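Local coordinates for protein rhamnosidase B (Bacillus sp., PDB 2OKX) that probably hydrolyses terminal alpha-L-rhamnose residues from rhamnosides, as a family 78 glycoside hydrolase, at residues L603-L615 and I653-H667. Sequence-based numbering, arbitrary orientation.
Sequences LVPGSADETPLYL and IWPAVKHTLTHYLEH
Three aromatic rings take up aliphatic groups face-on where P612, L613 and Y614 meet the helix at T660, H663 and Y664. L613 CD2 stands over the centre of the Y664 ring, 3.5 Å from its centroid and only 7° off the normal, a CH-pi contact. P612 CB makes a CH-pi contact over one face of H663, displaced toward the rim (16° off the normal); E666 OE1 lies over the opposite face, also toward the rim. The H663 edge meets H659 O, which sits 7° out of the ring plane and accepts from ND1, a bond that would hold the imidazole's rotation. T660 CB covers a face of Y614, again toward the rim, with P612 O on the same face, while H659 sets its own edge to Y614 OH, with CD2 3.4 Å from that oxygen.

Both segments belong to the six-hairpin glycosidase domain, whose catalytic module in this family is an (alpha/alpha)6 barrel; the contact packs an interhelical loop on helix 647-665. A type I turn, T611 to Y614, presents successive carbonyls to helix hydroxyls. T660 OG1 donates to P612 O in the carbonyl plane at 2.7 Å. Y664 OH reaches L613 O at 2.8 Å, and T630 OG1 of helix 627-644 also bonds that oxygen. In the reverse sense, Y614 OH donates to A656 O (2.8 Å), which additionally accepts from T660 N. Beyond these bonds, P605 CG rests 3.6 Å from A656 CB, and one water links A608 O to H659 NE2.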
loop_
_atom_site.group_PDB
_atom_site.type_symbol
_atom_site.label_atom_id
_atom_site.label_comp_id
_atom_site.label_asym_id
_atom_site.label_seq_id
_atom_site.Cartn_x
_atom_site.Cartn_y
_atom_site.Cartn_z
ATOM N N LEU A 603 9.888 9.552 10.407
ATOM C CA LEU A 603 9.902 9.837 8.971
ATOM C C LEU A 603 9.023 11.020 8.566
ATOM O O LEU A 603 9.312 11.708 7.581
ATOM C CB LEU A 603 9.463 8.599 8.176
ATOM C CG LEU A 603 10.468 7.455 8.006
ATOM C CD1 LEU A 603 9.786 6.244 7.364
ATOM C CD2 LEU A 603 11.630 7.928 7.137
ATOM N N VAL A 604 7.962 11.266 9.327
ATOM C CA VAL A 604 7.032 12.343 9.003
ATOM C C VAL A 604 7.634 13.750 8.936
ATOM O O VAL A 604 7.375 14.486 7.985
ATOM C CB VAL A 604 5.831 12.344 9.979
ATOM C CG1 VAL A 604 4.866 13.472 9.628
ATOM C CG2 VAL A 604 5.111 10.995 9.902
ATOM N N PRO A 605 8.439 14.146 9.937
ATOM C CA PRO A 605 9.035 15.489 9.906
ATOM C C PRO A 605 9.935 15.725 8.692
ATOM O O PRO A 605 10.285 16.864 8.380
ATOM C CB PRO A 605 9.808 15.554 11.221
ATOM C CG PRO A 605 8.982 14.692 12.131
ATOM C CD PRO A 605 8.680 13.502 11.241
ATOM N N GLY A 606 10.310 14.643 8.016
ATOM C CA GLY A 606 11.160 14.759 6.846
ATOM C C GLY A 606 10.468 15.460 5.688
ATOM O O GLY A 606 11.117 15.842 4.714
ATOM N N SER A 607 9.152 15.627 5.789
ATOM C CA SER A 607 8.379 16.291 4.744
ATOM C C SER A 607 8.226 17.785 5.035
ATOM O O SER A 607 7.510 18.491 4.326
ATOM C CB SER A 607 6.990 15.657 4.623
ATOM O OG SER A 607 6.206 15.929 5.771
ATOM N N ALA A 608 8.897 18.257 6.084
ATOM C CA ALA A 608 8.834 19.663 6.475
ATOM C C ALA A 608 9.239 20.603 5.339
ATOM O O ALA A 608 8.647 21.671 5.179
ATOM C CB ALA A 608 9.722 19.907 7.692
ATOM N N ASP A 609 10.244 20.212 4.556
ATOM C CA ASP A 609 10.691 21.044 3.440
ATOM C C ASP A 609 9.575 21.233 2.422
ATOM O O ASP A 609 9.465 22.291 1.803
ATOM C CB ASP A 609 11.908 20.427 2.742
ATOM C CG ASP A 609 13.164 20.491 3.587
ATOM O OD1 ASP A 609 13.444 21.565 4.159
ATOM O OD2 ASP A 609 13.879 19.469 3.668
ATOM N N GLU A 610 8.752 20.206 2.247
ATOM C CA GLU A 610 7.640 20.272 1.305
ATOM C C GLU A 610 6.536 21.167 1.854
ATOM O O GLU A 610 5.962 21.973 1.129
ATOM C CB GLU A 610 7.064 18.876 1.049
ATOM C CG GLU A 610 7.188 18.380 -0.388
ATOM C CD GLU A 610 7.023 19.486 -1.413
ATOM O OE1 GLU A 610 8.008 20.214 -1.655
ATOM O OE2 GLU A 610 5.914 19.635 -1.971
ATOM N N THR A 611 6.235 21.008 3.138
ATOM C CA THR A 611 5.196 21.796 3.787
ATOM C C THR A 611 5.188 21.585 5.298
ATOM O O THR A 611 5.259 20.451 5.779
ATOM C CB THR A 611 3.794 21.444 3.245
ATOM O OG1 THR A 611 2.798 21.950 4.142
ATOM C CG2 THR A 611 3.628 19.935 3.111
ATOM N N PRO A 612 5.100 22.683 6.065
ATOM C CA PRO A 612 5.081 22.634 7.529
ATOM C C PRO A 612 3.854 21.904 8.071
ATOM O O PRO A 612 3.792 21.576 9.256
ATOM C CB PRO A 612 5.100 24.111 7.920
ATOM C CG PRO A 612 4.340 24.753 6.801
ATOM C CD PRO A 612 4.939 24.069 5.588
ATOM N N LEU A 613 2.879 21.662 7.198
ATOM C CA LEU A 613 1.657 20.964 7.586
ATOM C C LEU A 613 1.874 19.446 7.554
ATOM O O LEU A 613 1.056 18.682 8.072
ATOM C CB LEU A 613 0.505 21.354 6.655
ATOM C CG LEU A 613 0.165 22.850 6.596
ATOM C CD1 LEU A 613 -1.021 23.066 5.667
ATOM C CD2 LEU A 613 -0.148 23.374 7.997
ATOM N N TYR A 614 2.981 19.038 6.935
ATOM C CA TYR A 614 3.394 17.636 6.820
ATOM C C TYR A 614 2.550 16.769 5.888
ATOM O O TYR A 614 1.320 16.842 5.893
ATOM C CB TYR A 614 3.469 16.998 8.215
ATOM C CG TYR A 614 4.500 17.639 9.136
ATOM C CD1 TYR A 614 4.560 17.304 10.489
ATOM C CD2 TYR A 614 5.407 18.587 8.654
ATOM C CE1 TYR A 614 5.499 17.899 11.341
ATOM C CE2 TYR A 614 6.345 19.187 9.493
ATOM C CZ TYR A 614 6.388 18.840 10.833
ATOM O OH TYR A 614 7.315 19.438 11.660
ATOM N N LEU A 615 3.230 15.942 5.095
ATOM C CA LEU A 615 2.577 15.047 4.137
ATOM C C LEU A 615 1.771 13.938 4.802
ATOM O O LEU A 615 2.137 13.453 5.872
ATOM C CB LEU A 615 3.617 14.436 3.193
ATOM C CG LEU A 615 3.843 15.169 1.865
ATOM C CD1 LEU A 615 4.040 16.654 2.117
ATOM C CD2 LEU A 615 5.043 14.573 1.142
ATOM N N ILE A 653 11.299 14.693 19.344
ATOM C CA ILE A 653 10.168 14.975 18.467
ATOM C C ILE A 653 9.380 16.252 18.769
ATOM O O ILE A 653 8.681 16.765 17.896
ATOM C CB ILE A 653 9.179 13.767 18.449
ATOM C CG1 ILE A 653 8.466 13.695 17.100
ATOM C CG2 ILE A 653 8.151 13.900 19.570
ATOM C CD1 ILE A 653 9.375 13.287 15.964
ATOM N N TRP A 654 9.488 16.772 19.991
ATOM C CA TRP A 654 8.741 17.979 20.358
ATOM C C TRP A 654 8.846 19.125 19.351
ATOM O O TRP A 654 7.832 19.700 18.953
ATOM C CB TRP A 654 9.162 18.484 21.743
ATOM C CG TRP A 654 8.623 19.859 22.053
ATOM C CD1 TRP A 654 9.353 20.972 22.366
ATOM C CD2 TRP A 654 7.248 20.275 22.036
ATOM N NE1 TRP A 654 8.519 22.053 22.542
ATOM C CE2 TRP A 654 7.224 21.654 22.346
ATOM C CE3 TRP A 654 6.036 19.616 21.789
ATOM C CZ2 TRP A 654 6.033 22.389 22.414
ATOM C CZ3 TRP A 654 4.851 20.348 21.856
ATOM C CH2 TRP A 654 4.861 21.721 22.166
ATOM N N PRO A 655 10.072 19.485 18.936
ATOM C CA PRO A 655 10.236 20.580 17.971
ATOM C C PRO A 655 9.402 20.407 16.700
ATOM O O PRO A 655 8.760 21.352 16.239
ATOM C CB PRO A 655 11.738 20.565 17.694
ATOM C CG PRO A 655 12.301 20.150 19.018
ATOM C CD PRO A 655 11.381 19.012 19.415
ATOM N N ALA A 656 9.410 19.200 16.137
ATOM C CA ALA A 656 8.643 18.929 14.924
ATOM C C ALA A 656 7.150 19.074 15.195
ATOM O O ALA A 656 6.390 19.509 14.326
ATOM C CB ALA A 656 8.948 17.524 14.408
ATOM N N VAL A 657 6.730 18.705 16.401
ATOM C CA VAL A 657 5.324 18.801 16.783
ATOM C C VAL A 657 4.913 20.262 16.928
ATOM O O VAL A 657 3.869 20.681 16.427
ATOM C CB VAL A 657 5.061 18.067 18.121
ATOM C CG1 VAL A 657 3.639 18.330 18.590
ATOM C CG2 VAL A 657 5.290 16.570 17.943
ATOM N N LYS A 658 5.745 21.030 17.624
ATOM C CA LYS A 658 5.492 22.450 17.845
ATOM C C LYS A 658 5.463 23.183 16.504
ATOM O O LYS A 658 4.573 23.993 16.237
ATOM C CB LYS A 658 6.598 23.024 18.735
ATOM C CG LYS A 658 6.464 24.496 19.078
ATOM C CD LYS A 658 7.624 24.932 19.966
ATOM C CE LYS A 658 7.516 26.395 20.351
ATOM N NZ LYS A 658 6.254 26.673 21.087
ATOM N N HIS A 659 6.444 22.871 15.663
ATOM C CA HIS A 659 6.571 23.479 14.345
ATOM C C HIS A 659 5.305 23.375 13.492
ATOM O O HIS A 659 4.823 24.377 12.967
ATOM C CB HIS A 659 7.747 22.842 13.599
ATOM C CG HIS A 659 7.912 23.332 12.195
ATOM N ND1 HIS A 659 8.237 24.637 11.893
ATOM C CD2 HIS A 659 7.784 22.692 11.008
ATOM C CE1 HIS A 659 8.303 24.780 10.580
ATOM N NE2 HIS A 659 8.033 23.615 10.021
ATOM N N THR A 660 4.763 22.168 13.354
ATOM C CA THR A 660 3.572 21.985 12.535
ATOM C C THR A 660 2.319 22.614 13.146
ATOM O O THR A 660 1.498 23.190 12.428
ATOM C CB THR A 660 3.314 20.482 12.238
ATOM O OG1 THR A 660 2.330 20.369 11.202
ATOM C CG2 THR A 660 2.820 19.756 13.483
ATOM N N LEU A 661 2.166 22.514 14.465
ATOM C CA LEU A 661 1.000 23.105 15.115
ATOM C C LEU A 661 1.012 24.622 14.952
ATOM O O LEU A 661 -0.035 25.244 14.772
ATOM C CB LEU A 661 0.965 22.748 16.603
ATOM C CG LEU A 661 0.471 21.336 16.932
ATOM C CD1 LEU A 661 0.526 21.110 18.439
ATOM C CD2 LEU A 661 -0.954 21.168 16.416
ATOM N N THR A 662 2.201 25.210 15.011
ATOM C CA THR A 662 2.344 26.651 14.853
ATOM C C THR A 662 1.773 27.076 13.505
ATOM O O THR A 662 1.032 28.056 13.415
ATOM C CB THR A 662 3.825 27.077 14.930
ATOM O OG1 THR A 662 4.323 26.834 16.252
ATOM C CG2 THR A 662 3.978 28.560 14.590
ATOM N N HIS A 663 2.103 26.325 12.458
ATOM C CA HIS A 663 1.609 26.654 11.129
ATOM C C HIS A 663 0.128 26.355 10.915
ATOM O O HIS A 663 -0.527 27.022 10.114
ATOM C CB HIS A 663 2.464 25.970 10.064
ATOM C CG HIS A 663 3.833 26.562 9.934
ATOM N ND1 HIS A 663 4.831 26.339 10.857
ATOM C CD2 HIS A 663 4.348 27.420 9.022
ATOM C CE1 HIS A 663 5.903 27.034 10.521
ATOM N NE2 HIS A 663 5.637 27.700 9.411
ATOM N N TYR A 664 -0.414 25.366 11.618
ATOM C CA TYR A 664 -1.835 25.076 11.467
ATOM C C TYR A 664 -2.648 26.219 12.073
ATOM O O TYR A 664 -3.723 26.566 11.575
ATOM C CB TYR A 664 -2.213 23.752 12.143
ATOM C CG TYR A 664 -2.057 22.549 11.233
ATOM C CD1 TYR A 664 -0.895 21.784 11.245
ATOM C CD2 TYR A 664 -3.061 22.211 10.322
ATOM C CE1 TYR A 664 -0.730 20.710 10.367
ATOM C CE2 TYR A 664 -2.906 21.142 9.442
ATOM C CZ TYR A 664 -1.739 20.397 9.469
ATOM O OH TYR A 664 -1.575 19.349 8.587
ATOM N N LEU A 665 -2.122 26.803 13.145
ATOM C CA LEU A 665 -2.788 27.914 13.821
ATOM C C LEU A 665 -2.879 29.147 12.924
ATOM O O LEU A 665 -3.825 29.933 13.026
ATOM C CB LEU A 665 -2.046 28.268 15.114
ATOM C CG LEU A 665 -2.215 27.291 16.279
ATOM C CD1 LEU A 665 -1.347 27.721 17.456
ATOM C CD2 LEU A 665 -3.680 27.248 16.683
ATOM N N GLU A 666 -1.897 29.315 12.044
ATOM C CA GLU A 666 -1.890 30.455 11.134
ATOM C C GLU A 666 -3.030 30.345 10.127
ATOM O O GLU A 666 -3.352 31.308 9.436
ATOM C CB GLU A 666 -0.552 30.541 10.396
ATOM C CG GLU A 666 0.650 30.735 11.305
ATOM C CD GLU A 666 1.962 30.697 10.548
ATOM O OE1 GLU A 666 3.029 30.754 11.193
ATOM O OE2 GLU A 666 1.925 30.608 9.302
ATOM N N HIS A 667 -3.645 29.170 10.049
ATOM C CA HIS A 667 -4.745 28.954 9.119
ATOM C C HIS A 667 -6.098 29.237 9.749
ATOM O O HIS A 667 -7.140 29.009 9.136
ATOM C CB HIS A 667 -4.684 27.529 8.562
ATOM C CG HIS A 667 -3.604 27.339 7.542
ATOM N ND1 HIS A 667 -3.793 27.603 6.203
ATOM C CD2 HIS A 667 -2.306 26.982 7.675
ATOM C CE1 HIS A 667 -2.657 27.417 5.555
ATOM N NE2 HIS A 667 -1.738 27.040 6.426
HETATM O O HOH W 1 8.835 23.587 7.481
#